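Lytic chitin monooxygenase (Enterococcus faecalis, PDB 4A02) cleaves the glycosidic bonds of alpha- and beta-chitin oxidatively by a copper-dependent mechanism, working in synergy with a chitinase. Local coordinates at residues A[35-40]-A[156-161]. Residues are numbered along the deposited sequence; the frame is centred on the assembly and turned at random.
Sequences IEAPKN and AFYQAI
A156 and A37 form the hydrogen-bonded pair of a short antiparallel ladder: A156 N donates to A37 O over 2.8 Å, and A37 N returns a bond to A156 O at 3.0 Å. A156 CB lies 4.2 Å from K39 CG, whose chain runs on to give NZ to the carbonyls of I150 and N155. F157 and E36 form the non-hydrogen-bonded pair, and F157 CA lies 3.2 Å from I35 O, a CA-H...O contact. E36 CA sits over one face of the F157 ring, toward its rim; the E36 chain is extended, its first torsion (chi1 -175°) turning CG away from the backbone N, and CB, CG and CD follow past CE2 and CZ, with E36 CD 3.6 Å from F157 CZ. The carboxylate is inclined 27° to the ring, and its OE2 accepts from N155 ND2. In this AA10 lytic polysaccharide monooxygenase, whose core is an immunoglobulin-like beta-sandwich, strand 36-38 thus adds a short edge to strand 155-165 beside the copper site: the F157 ring meets the ring of the copper ligand H1. Y158 N continues the ladder with a bond to I35 O. On the side of the sheet that carries A37 and A156, the Y158 ring passes the A37 methyl, and Y158 OH donates to P38 O at 2.7 Å, 23° out of the carbonyl plane. The same buried hydroxyl accepts from T41 N and from a water that N40 N also bonds, so it gathers three bonds. Q159 bends at chi2, which brings NE2 within 3.9 Å of I35 CD1, while OE1 accepts from S9 OG and V4 N.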
ATOM      1  N   ILE A  35       2.517   9.854   0.582  1.00  6.45           N
ATOM      2  CA  ILE A  35       1.362   9.460   1.366  1.00  6.36           C
ATOM      3  C   ILE A  35       1.843   9.171   2.805  1.00  6.67           C
ATOM      4  O   ILE A  35       2.013   8.046   3.254  1.00  7.78           O
ATOM      5  CB  ILE A  35       0.570   8.328   0.737  1.00  6.29           C
ATOM      6  CG1 ILE A  35       0.237   8.682  -0.706  1.00  6.77           C
ATOM      7  CG2 ILE A  35      -0.669   8.045   1.552  1.00  7.41           C
ATOM      8  CD1 ILE A  35      -0.522   7.598  -1.450  1.00  7.64           C
ATOM      9  N   GLU A  36       2.091  10.284   3.505  1.00  7.62           N
ATOM     10  CA  GLU A  36       2.786  10.347   4.783  1.00  8.39           C
ATOM     11  C   GLU A  36       1.791  10.746   5.894  1.00  8.27           C
ATOM     12  O   GLU A  36       1.171  11.817   5.777  1.00  9.65           O
ATOM     13  CB  GLU A  36       3.938  11.383   4.726  1.00  8.70           C
ATOM     14  CG  GLU A  36       4.758  11.417   5.963  1.00 10.14           C
ATOM     15  CD  GLU A  36       5.863  12.410   5.959  1.00 11.23           C
ATOM     16  OE1 GLU A  36       6.039  13.178   4.968  1.00 15.60           O
ATOM     17  OE2 GLU A  36       6.675  12.430   6.916  1.00 12.71           O
ATOM     18  N   ALA A  37       1.706   9.976   6.963  1.00  7.88           N
ATOM     19  CA  ALA A  37       0.839  10.299   8.092  1.00  8.21           C
ATOM     20  C   ALA A  37       1.446   9.757   9.341  1.00  7.86           C
ATOM     21  O   ALA A  37       2.354   8.899   9.281  1.00  7.93           O
ATOM     22  CB  ALA A  37      -0.568   9.758   7.874  1.00  9.52           C
ATOM     23  N   PRO A  38       0.980  10.168  10.520  1.00  8.45           N
ATOM     24  CA  PRO A  38       1.545   9.621  11.742  1.00  8.74           C
ATOM     25  C   PRO A  38       1.449   8.088  11.758  1.00  7.75           C
ATOM     26  O   PRO A  38       0.507   7.507  11.223  1.00  8.13           O
ATOM     27  CB  PRO A  38       0.690  10.232  12.846  1.00 10.10           C
ATOM     28  CG  PRO A  38       0.250  11.565  12.260  1.00 11.42           C
ATOM     29  CD  PRO A  38      -0.036  11.200  10.802  1.00 10.86           C
ATOM     30  N   LYS A  39       2.384   7.444  12.429  1.00  8.04           N
ATOM     31  CA  LYS A  39       2.211   6.024  12.728  1.00  7.86           C
ATOM     32  C   LYS A  39       0.878   5.839  13.437  1.00  9.10           C
ATOM     33  O   LYS A  39       0.375   6.688  14.143  1.00 10.35           O
ATOM     34  CB  LYS A  39       3.377   5.510  13.538  1.00  8.10           C
ATOM     35  CG  LYS A  39       4.689   5.501  12.807  1.00  7.41           C
ATOM     36  CD  LYS A  39       5.824   4.927  13.643  1.00  7.41           C
ATOM     37  CE  LYS A  39       7.145   4.940  12.916  1.00  7.43           C
ATOM     38  NZ  LYS A  39       7.685   6.294  12.690  1.00  7.22           N
ATOM     39  N   ASN A  40       0.316   4.625  13.217  1.00  9.68           N
ATOM     40  CA  ASN A  40      -0.960   4.263  13.814  1.00 11.40           C
ATOM     41  C   ASN A  40      -2.121   5.108  13.330  1.00 10.77           C
ATOM     42  O   ASN A  40      -3.038   5.365  14.089  1.00 15.66           O
ATOM     43  CB  ASN A  40      -0.912   4.276  15.380  1.00 16.87           C
ATOM     44  CG  ASN A  40      -2.009   3.351  15.909  1.00 21.69           C
ATOM     45  OD1 ASN A  40      -2.362   2.344  15.300  1.00 32.32           O
ATOM     46  ND2 ASN A  40      -2.495   3.726  17.085  1.00 30.67           N
ATOM     47  N   ALA A 156       4.703   7.416   8.951  1.00  7.44           N
ATOM     48  CA  ALA A 156       4.826   6.233   8.120  1.00  6.71           C
ATOM     49  C   ALA A 156       4.299   6.630   6.743  1.00  6.63           C
ATOM     50  O   ALA A 156       3.538   7.589   6.590  1.00  7.20           O
ATOM     51  CB  ALA A 156       4.020   5.086   8.679  1.00  7.54           C
ATOM     52  N   PHE A 157       4.683   5.830   5.763  1.00  6.43           N
ATOM     53  CA  PHE A 157       4.174   5.925   4.397  1.00  6.09           C
ATOM     54  C   PHE A 157       3.265   4.747   4.127  1.00  5.87           C
ATOM     55  O   PHE A 157       3.622   3.595   4.400  1.00  6.82           O
ATOM     56  CB  PHE A 157       5.331   5.993   3.376  1.00  6.49           C
ATOM     57  CG  PHE A 157       6.045   7.302   3.470  1.00  6.88           C
ATOM     58  CD1 PHE A 157       6.967   7.538   4.495  1.00  7.85           C
ATOM     59  CD2 PHE A 157       5.760   8.365   2.610  1.00  7.40           C
ATOM     60  CE1 PHE A 157       7.545   8.774   4.661  1.00  9.27           C
ATOM     61  CE2 PHE A 157       6.326   9.593   2.760  1.00  8.76           C
ATOM     62  CZ  PHE A 157       7.199   9.823   3.805  1.00  9.91           C
ATOM     63  N   TYR A 158       2.065   5.042   3.622  1.00  5.81           N
ATOM     64  CA  TYR A 158       0.975   4.084   3.534  1.00  5.94           C
ATOM     65  C   TYR A 158       0.628   3.820   2.090  1.00  5.71           C
ATOM     66  O   TYR A 158       0.387   4.746   1.320  1.00  6.26           O
ATOM     67  CB  TYR A 158      -0.249   4.655   4.258  1.00  6.34           C
ATOM     68  CG  TYR A 158      -0.089   4.813   5.770  1.00  6.24           C
ATOM     69  CD1 TYR A 158       0.447   5.954   6.331  1.00  6.40           C
ATOM     70  CD2 TYR A 158      -0.502   3.777   6.627  1.00  6.49           C
ATOM     71  CE1 TYR A 158       0.578   6.065   7.713  1.00  6.87           C
ATOM     72  CE2 TYR A 158      -0.400   3.899   7.987  1.00  7.21           C
ATOM     73  CZ  TYR A 158       0.144   5.057   8.534  1.00  6.75           C
ATOM     74  OH  TYR A 158       0.231   5.114   9.914  1.00  7.98           O
ATOM     75  N   GLN A 159       0.610   2.532   1.727  1.00  5.67           N
ATOM     76  CA  GLN A 159       0.463   2.110   0.327  1.00  5.54           C
ATOM     77  C   GLN A 159      -0.584   1.010   0.197  1.00  5.54           C
ATOM     78  O   GLN A 159      -0.336  -0.157   0.481  1.00  6.24           O
ATOM     79  CB  GLN A 159       1.813   1.629  -0.193  1.00  5.85           C
ATOM     80  CG  GLN A 159       2.813   2.758  -0.340  1.00  6.04           C
ATOM     81  CD  GLN A 159       2.553   3.561  -1.604  1.00  5.75           C
ATOM     82  OE1 GLN A 159       2.684   3.011  -2.700  1.00  5.90           O
ATOM     83  NE2 GLN A 159       2.214   4.825  -1.485  1.00  7.58           N
ATOM     84  N   ALA A 160      -1.767   1.408  -0.300  1.00  5.35           N
ATOM     85  CA  ALA A 160      -2.768   0.442  -0.732  1.00  5.40           C
ATOM     86  C   ALA A 160      -2.408  -0.113  -2.101  1.00  5.10           C
ATOM     87  O   ALA A 160      -2.028   0.645  -3.002  1.00  5.54           O
ATOM     88  CB  ALA A 160      -4.135   1.127  -0.799  1.00  6.24           C
ATOM     89  N   ILE A 161      -2.552  -1.426  -2.246  1.00  5.14           N
ATOM     90  CA  ILE A 161      -2.165  -2.166  -3.462  1.00  4.84           C
ATOM     91  C   ILE A 161      -3.312  -3.077  -3.834  1.00  5.02           C
ATOM     92  O   ILE A 161      -3.737  -3.919  -3.032  1.00  5.78           O
ATOM     93  CB  ILE A 161      -0.903  -2.995  -3.169  1.00  5.32           C
ATOM     94  CG1 ILE A 161       0.278  -2.152  -2.661  1.00  6.11           C
ATOM     95  CG2 ILE A 161      -0.502  -3.818  -4.394  1.00  6.21           C
ATOM     96  CD1 ILE A 161       1.062  -2.825  -1.612  1.00  9.91           C
TER
HETATM   97  O   HOH W   1       1.596   2.818  11.433  1.00 18.95           O